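Tetratricopeptide repeat protein (PDB 4R7S) is of unknown function but, as a tetratricopeptide repeat protein, probably acts as a helical scaffold that binds other proteins or peptides. Local coordinates at residues Glu5-Lys10 with Leu27-Arg32; Asp13-Gly18 with Gly48-Arg53. All coordinates share one frame; numbering follows the deposited sequence.

Contact 1: residues Glu5-Lys10 with Leu27-Arg32; sequences EELIEK and LKAAMR. With EDO (1,2-ethanediol), chain E.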
loop_
_atom_site.group_PDB
_atom_site.type_symbol
_atom_site.label_atom_id
_atom_site.label_comp_id
_atom_site.label_asym_id
_atom_site.label_seq_id
_atom_site.Cartn_x
_atom_site.Cartn_y
_atom_site.Cartn_z
ATOM N N GLU A 5 -28.099 -19.922 -3.770
ATOM C CA GLU A 5 -27.343 -20.267 -2.565
ATOM C C GLU A 5 -26.234 -21.281 -2.851
ATOM O O GLU A 5 -25.159 -21.144 -2.284
ATOM C CB GLU A 5 -28.271 -20.818 -1.464
ATOM C CG GLU A 5 -29.098 -19.770 -0.734
ATOM C CD GLU A 5 -28.343 -18.618 -0.105
ATOM O OE1 GLU A 5 -27.252 -18.849 0.469
ATOM O OE2 GLU A 5 -28.862 -17.480 -0.170
ATOM N N GLU A 6 -26.489 -22.291 -3.703
ATOM C CA GLU A 6 -25.488 -23.319 -4.023
ATOM C C GLU A 6 -24.327 -22.744 -4.830
ATOM O O GLU A 6 -23.181 -23.191 -4.667
ATOM C CB GLU A 6 -26.106 -24.496 -4.774
ATOM C CG GLU A 6 -26.856 -25.452 -3.868
ATOM C CD GLU A 6 -27.806 -26.414 -4.555
ATOM O OE1 GLU A 6 -27.434 -26.994 -5.605
ATOM O OE2 GLU A 6 -28.915 -26.619 -4.012
ATOM N N LEU A 7 -24.630 -21.761 -5.696
ATOM C CA LEU A 7 -23.634 -21.070 -6.507
ATOM C C LEU A 7 -22.763 -20.210 -5.602
ATOM O O LEU A 7 -21.545 -20.261 -5.736
ATOM C CB LEU A 7 -24.285 -20.253 -7.638
ATOM C CG LEU A 7 -24.802 -21.092 -8.822
ATOM C CD1 LEU A 7 -25.843 -20.343 -9.617
ATOM C CD2 LEU A 7 -23.665 -21.582 -9.724
ATOM N N ILE A 8 -23.364 -19.518 -4.616
ATOM C CA ILE A 8 -22.626 -18.733 -3.633
ATOM C C ILE A 8 -21.739 -19.671 -2.793
ATOM O O ILE A 8 -20.567 -19.369 -2.566
ATOM C CB ILE A 8 -23.567 -17.881 -2.751
ATOM C CG1 ILE A 8 -24.305 -16.801 -3.586
ATOM C CG2 ILE A 8 -22.788 -17.231 -1.591
ATOM C CD1 ILE A 8 -25.433 -16.054 -2.780
ATOM N N GLU A 9 -22.281 -20.818 -2.392
ATOM C CA GLU A 9 -21.554 -21.817 -1.628
ATOM C C GLU A 9 -20.341 -22.332 -2.435
ATOM O O GLU A 9 -19.246 -22.397 -1.863
ATOM C CB GLU A 9 -22.484 -22.971 -1.175
ATOM C CG GLU A 9 -21.780 -24.164 -0.521
ATOM C CD GLU A 9 -20.833 -23.962 0.659
ATOM O OE1 GLU A 9 -20.695 -22.818 1.157
ATOM O OE2 GLU A 9 -20.217 -24.969 1.080
ATOM N N LYS A 10 -20.504 -22.615 -3.749
ATOM C CA LYS A 10 -19.373 -23.044 -4.588
ATOM C C LYS A 10 -18.304 -21.941 -4.676
ATOM O O LYS A 10 -17.101 -22.257 -4.639
ATOM C CB LYS A 10 -19.817 -23.436 -5.991
ATOM C CG LYS A 10 -20.533 -24.762 -6.083
ATOM C CD LYS A 10 -20.630 -25.149 -7.555
ATOM C CE LYS A 10 -21.497 -26.354 -7.821
ATOM N NZ LYS A 10 -21.528 -26.682 -9.275
ATOM N N LEU A 27 -19.963 -16.638 -8.767
ATOM C CA LEU A 27 -20.573 -15.364 -8.357
ATOM C C LEU A 27 -21.383 -14.739 -9.496
ATOM O O LEU A 27 -22.547 -14.374 -9.293
ATOM C CB LEU A 27 -19.526 -14.376 -7.820
ATOM C CG LEU A 27 -19.030 -14.693 -6.389
ATOM C CD1 LEU A 27 -17.968 -13.747 -5.954
ATOM C CD2 LEU A 27 -20.139 -14.649 -5.388
ATOM N N LYS A 28 -20.788 -14.690 -10.706
ATOM C CA LYS A 28 -21.427 -14.180 -11.915
ATOM C C LYS A 28 -22.655 -14.991 -12.243
ATOM O O LYS A 28 -23.700 -14.408 -12.572
ATOM C CB LYS A 28 -20.455 -14.195 -13.084
ATOM C CG LYS A 28 -19.585 -12.952 -13.135
ATOM C CD LYS A 28 -18.623 -12.998 -14.324
ATOM C CE LYS A 28 -17.579 -11.921 -14.235
ATOM N NZ LYS A 28 -16.459 -12.178 -15.162
ATOM N N ALA A 29 -22.560 -16.332 -12.094
ATOM C CA ALA A 29 -23.672 -17.237 -12.364
ATOM C C ALA A 29 -24.803 -17.028 -11.350
ATOM O O ALA A 29 -25.983 -16.972 -11.733
ATOM C CB ALA A 29 -23.189 -18.675 -12.345
ATOM N N ALA A 30 -24.450 -16.890 -10.063
ATOM C CA ALA A 30 -25.440 -16.649 -9.025
ATOM C C ALA A 30 -26.244 -15.395 -9.363
ATOM O O ALA A 30 -27.475 -15.460 -9.399
ATOM C CB ALA A 30 -24.772 -16.513 -7.667
HETATM N N MSE A 31 -25.553 -14.312 -9.764
HETATM C CA MSE A 31 -26.200 -13.045 -10.121
HETATM C C MSE A 31 -27.033 -13.080 -11.413
HETATM O O MSE A 31 -27.949 -12.266 -11.560
HETATM C CB MSE A 31 -25.180 -11.936 -10.164
HETATM C CG MSE A 31 -24.829 -11.508 -8.765
HETATM SE SE MSE A 31 -23.590 -10.094 -8.727
HETATM C CE MSE A 31 -24.575 -8.804 -10.008
ATOM N N ARG A 32 -26.770 -14.026 -12.317
ATOM C CA ARG A 32 -27.610 -14.180 -13.506
ATOM C C ARG A 32 -28.869 -14.921 -13.122
ATOM O O ARG A 32 -29.909 -14.715 -13.755
ATOM C CB ARG A 32 -26.888 -14.920 -14.633
ATOM C CG ARG A 32 -25.837 -14.091 -15.358
ATOM C CD ARG A 32 -25.318 -14.808 -16.596
ATOM N NE ARG A 32 -24.581 -16.031 -16.272
ATOM C CZ ARG A 32 -23.263 -16.096 -16.113
ATOM N NH1 ARG A 32 -22.513 -15.004 -16.251
ATOM N NH2 ARG A 32 -22.681 -17.253 -15.829
HETATM C C1 EDO E . -26.609 -24.405 -8.394
HETATM O O1 EDO E . -27.420 -24.637 -9.528
HETATM C C2 EDO E . -25.478 -25.466 -8.296
HETATM O O2 EDO E . -24.428 -25.150 -9.195
#
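Beside Leu7, which packs against Ala29 and Ala30, O2 of a bound 1,2-ethanediol receives a weak hydrogen bond of 3.3 Å from Lys10 NZ. The diol, probably taken up from the crystallisation liquor, lies at the margin of an apolar contact within the helical hairpin characteristic of tetratricopeptide repeats. Helix 2-16 and helix 20-33 run antiparallel here, their local axes 8.4 Å apart and 168° from one another in direction. Leu7 contributes most of the contact. Its CG stands beside the backbone N and anti to the carbonyl carbon (chi1 -75°), and from there the two methyls fork over the partner helix. CD1 reaches the backbone, 3.8 Å from Ala30 N, whereas CD2 meets the methyl of Ala29, with CD2 and Ala29 CB 3.9 Å apart. The stem of the same leucine also takes part, since Leu7 CB and Ala30 CB approach to 3.8 Å. The small side chains of the two consecutive alanines are consistent with the 5.4 Å between the CA atoms of Leu7 and Ala30, and small residues at certain helix-packing positions are a known feature of the repeat. The diol O2 is also a neighbour of Leu7 CD2, and the extended Lys10 side chain brings its ammonium to the same oxygen. The buried Ile8 also touches Leu43 of helix 40-52, so this pairing merges with the packing of that helix. Ile8 touches helix 20-33 through its longer branch, CG1 lying 4.1 Å from Ala30 CB.

Contact 2: residues Asp13-Gly18 with Gly48-Arg53; sequences DFVDKG and GTIQRR. With EDO (1,2-ethanediol), chain H.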
loop_
_atom_site.group_PDB
_atom_site.type_symbol
_atom_site.label_atom_id
_atom_site.label_comp_id
_atom_site.label_asym_id
_atom_site.label_seq_id
_atom_site.Cartn_x
_atom_site.Cartn_y
_atom_site.Cartn_z
ATOM N N ASP A 13 -16.195 -22.173 -1.460
ATOM C CA ASP A 13 -15.311 -23.332 -1.503
ATOM C C ASP A 13 -14.173 -23.101 -2.511
ATOM O O ASP A 13 -13.026 -23.472 -2.208
ATOM C CB ASP A 13 -16.078 -24.633 -1.809
ATOM C CG ASP A 13 -16.854 -25.229 -0.638
ATOM O OD1 ASP A 13 -16.376 -25.108 0.529
ATOM O OD2 ASP A 13 -17.905 -25.870 -0.889
ATOM N N PHE A 14 -14.462 -22.448 -3.675
ATOM C CA PHE A 14 -13.432 -22.147 -4.691
ATOM C C PHE A 14 -12.426 -21.087 -4.187
ATOM O O PHE A 14 -11.241 -21.137 -4.547
ATOM C CB PHE A 14 -14.049 -21.675 -6.014
ATOM C CG PHE A 14 -14.620 -22.726 -6.936
ATOM C CD1 PHE A 14 -13.875 -23.854 -7.286
ATOM C CD2 PHE A 14 -15.862 -22.542 -7.540
ATOM C CE1 PHE A 14 -14.399 -24.819 -8.156
ATOM C CE2 PHE A 14 -16.394 -23.515 -8.402
ATOM C CZ PHE A 14 -15.647 -24.635 -8.723
ATOM N N VAL A 15 -12.899 -20.125 -3.374
ATOM C CA VAL A 15 -12.024 -19.115 -2.789
ATOM C C VAL A 15 -11.097 -19.832 -1.790
ATOM O O VAL A 15 -9.891 -19.572 -1.765
ATOM C CB VAL A 15 -12.837 -17.968 -2.132
ATOM C CG1 VAL A 15 -11.987 -17.160 -1.141
ATOM C CG2 VAL A 15 -13.448 -17.050 -3.182
ATOM N N ASP A 16 -11.649 -20.763 -1.003
ATOM C CA ASP A 16 -10.854 -21.497 -0.025
ATOM C C ASP A 16 -9.793 -22.377 -0.718
ATOM O O ASP A 16 -8.713 -22.552 -0.151
ATOM C CB ASP A 16 -11.752 -22.337 0.905
ATOM C CG ASP A 16 -12.559 -21.551 1.952
ATOM O OD1 ASP A 16 -12.224 -20.370 2.203
ATOM O OD2 ASP A 16 -13.530 -22.122 2.511
ATOM N N LYS A 17 -10.068 -22.864 -1.957
ATOM C CA LYS A 17 -9.111 -23.679 -2.709
ATOM C C LYS A 17 -8.099 -22.834 -3.490
ATOM O O LYS A 17 -7.206 -23.417 -4.089
ATOM C CB LYS A 17 -9.830 -24.618 -3.696
ATOM C CG LYS A 17 -10.525 -25.795 -3.055
ATOM C CD LYS A 17 -11.096 -26.730 -4.113
ATOM C CE LYS A 17 -12.198 -27.659 -3.629
ATOM N NZ LYS A 17 -11.855 -28.429 -2.402
ATOM N N GLY A 18 -8.268 -21.503 -3.521
ATOM C CA GLY A 18 -7.441 -20.582 -4.304
ATOM C C GLY A 18 -7.842 -20.486 -5.781
ATOM O O GLY A 18 -7.156 -19.848 -6.578
ATOM N N GLY A 48 -15.477 -8.245 -6.728
ATOM C CA GLY A 48 -14.488 -7.184 -6.854
ATOM C C GLY A 48 -13.141 -7.586 -6.284
ATOM O O GLY A 48 -12.125 -7.428 -6.961
ATOM N N THR A 49 -13.132 -8.156 -5.055
ATOM C CA THR A 49 -11.913 -8.596 -4.380
ATOM C C THR A 49 -11.263 -9.782 -5.112
ATOM O O THR A 49 -10.036 -9.775 -5.284
ATOM C CB THR A 49 -12.182 -8.909 -2.918
ATOM O OG1 THR A 49 -13.055 -7.916 -2.393
ATOM C CG2 THR A 49 -10.925 -8.867 -2.101
ATOM N N ILE A 50 -12.079 -10.774 -5.551
ATOM C CA ILE A 50 -11.639 -11.953 -6.314
ATOM C C ILE A 50 -10.984 -11.496 -7.648
ATOM O O ILE A 50 -9.921 -12.006 -8.019
ATOM C CB ILE A 50 -12.837 -12.907 -6.547
ATOM C CG1 ILE A 50 -13.226 -13.616 -5.239
ATOM C CG2 ILE A 50 -12.567 -13.911 -7.672
ATOM C CD1 ILE A 50 -14.593 -14.175 -5.234
ATOM N N GLN A 51 -11.617 -10.518 -8.327
ATOM C CA GLN A 51 -11.141 -9.928 -9.571
ATOM C C GLN A 51 -9.837 -9.161 -9.348
ATOM O O GLN A 51 -8.931 -9.268 -10.171
ATOM C CB GLN A 51 -12.203 -9.009 -10.199
ATOM C CG GLN A 51 -13.390 -9.789 -10.755
ATOM C CD GLN A 51 -14.419 -8.887 -11.382
ATOM O OE1 GLN A 51 -14.753 -7.823 -10.861
ATOM N NE2 GLN A 51 -14.956 -9.297 -12.516
ATOM N N ARG A 52 -9.736 -8.414 -8.236
ATOM C CA ARG A 52 -8.533 -7.645 -7.885
ATOM C C ARG A 52 -7.348 -8.592 -7.612
ATOM O O ARG A 52 -6.244 -8.323 -8.075
ATOM C CB ARG A 52 -8.794 -6.746 -6.660
ATOM C CG ARG A 52 -7.688 -5.725 -6.406
ATOM C CD ARG A 52 -7.774 -5.125 -5.017
ATOM N NE ARG A 52 -6.786 -4.057 -4.866
ATOM C CZ ARG A 52 -6.647 -3.287 -3.793
ATOM N NH1 ARG A 52 -7.439 -3.450 -2.741
ATOM N NH2 ARG A 52 -5.711 -2.352 -3.760
ATOM N N ARG A 53 -7.590 -9.702 -6.881
ATOM C CA ARG A 53 -6.571 -10.698 -6.552
ATOM C C ARG A 53 -6.091 -11.479 -7.800
ATOM O O ARG A 53 -5.137 -12.245 -7.702
ATOM C CB ARG A 53 -7.089 -11.661 -5.489
ATOM C CG ARG A 53 -7.101 -11.085 -4.073
ATOM C CD ARG A 53 -7.735 -12.051 -3.101
ATOM N NE ARG A 53 -7.025 -13.330 -3.060
ATOM C CZ ARG A 53 -7.533 -14.465 -2.587
ATOM N NH1 ARG A 53 -8.778 -14.505 -2.126
ATOM N NH2 ARG A 53 -6.806 -15.573 -2.589
HETATM C C1 EDO H . -12.037 -8.639 1.518
HETATM O O1 EDO H . -10.865 -7.817 1.552
HETATM C C2 EDO H . -13.264 -7.850 0.967
HETATM O O2 EDO H . -13.976 -8.639 0.016
HETATM O O HOH W 1 -8.194 -17.741 -1.090
#
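Val15 of helix 2-16 meets Ile50 of helix 40-52 methyl to methyl, with Val15 CG2 3.7 Å from Ile50 CD1. The valine divides its branches between two partners: with CG1 anti to the backbone N (chi1 162°), CG2 is given to the isoleucine, while CG1 lies at the edge of the Arg53 guanidinium, near its plane and 4.3 Å from NH1. A water completes this first shell. It donates a 2.6 Å hydrogen bond to Val15 O and accepts one of 3.0 Å from Arg53 NH2, lying in the guanidinium plane. Val15 O is thus doubly engaged, for it also accepts from Gly18 N in the Schellman motif at Gly18, just after the last turn; the positive phi of Gly18 (81°) suits a glycine. Further out, helix 20-33 touches both partners, with Ala23 against Val15 and Leu27 against Ile50, as in the stacked helices of tetratricopeptide repeats. One residue before Ile50, Thr49 OG1 is hydrogen-bonded to Tyr64 OH, to Thr45 O of its own helix and, at 2.7 Å, to O2 of a 1,2-ethanediol. A valine at Thr49 would lack that hydroxyl and would probably leave Tyr64 OH without this partner and freer to turn. Arg53 NH1 makes a weak bond to a di(hydroxyethyl)ether molecule. Apolar contact therefore gives way to a hydrated link, in which the arginine's positive charge is joined through water to Val15 O and may be favoured by the nearby C-terminal end of the helix.

The two contacts lie 13 Å apart, centre to centre, on the same side of the chain's centre, in the N-terminal part of this all-helical protein. Both draw on helix 2-16: contact 1 pairs its earlier turns with helix 20-33, and contact 2 its C-terminal end with helix 40-52. Their segments alternate along the chain, in the order 5-10, 13-18, 27-32 and 48-53. The contacts also touch each other directly, Leu27 CD1 lying 3.5 Å from Ile50 CD1. Three successive helices are thereby packed as one unit, the hairpin joined to the helix after it, which is how tetratricopeptide repeats build a continuous superhelix.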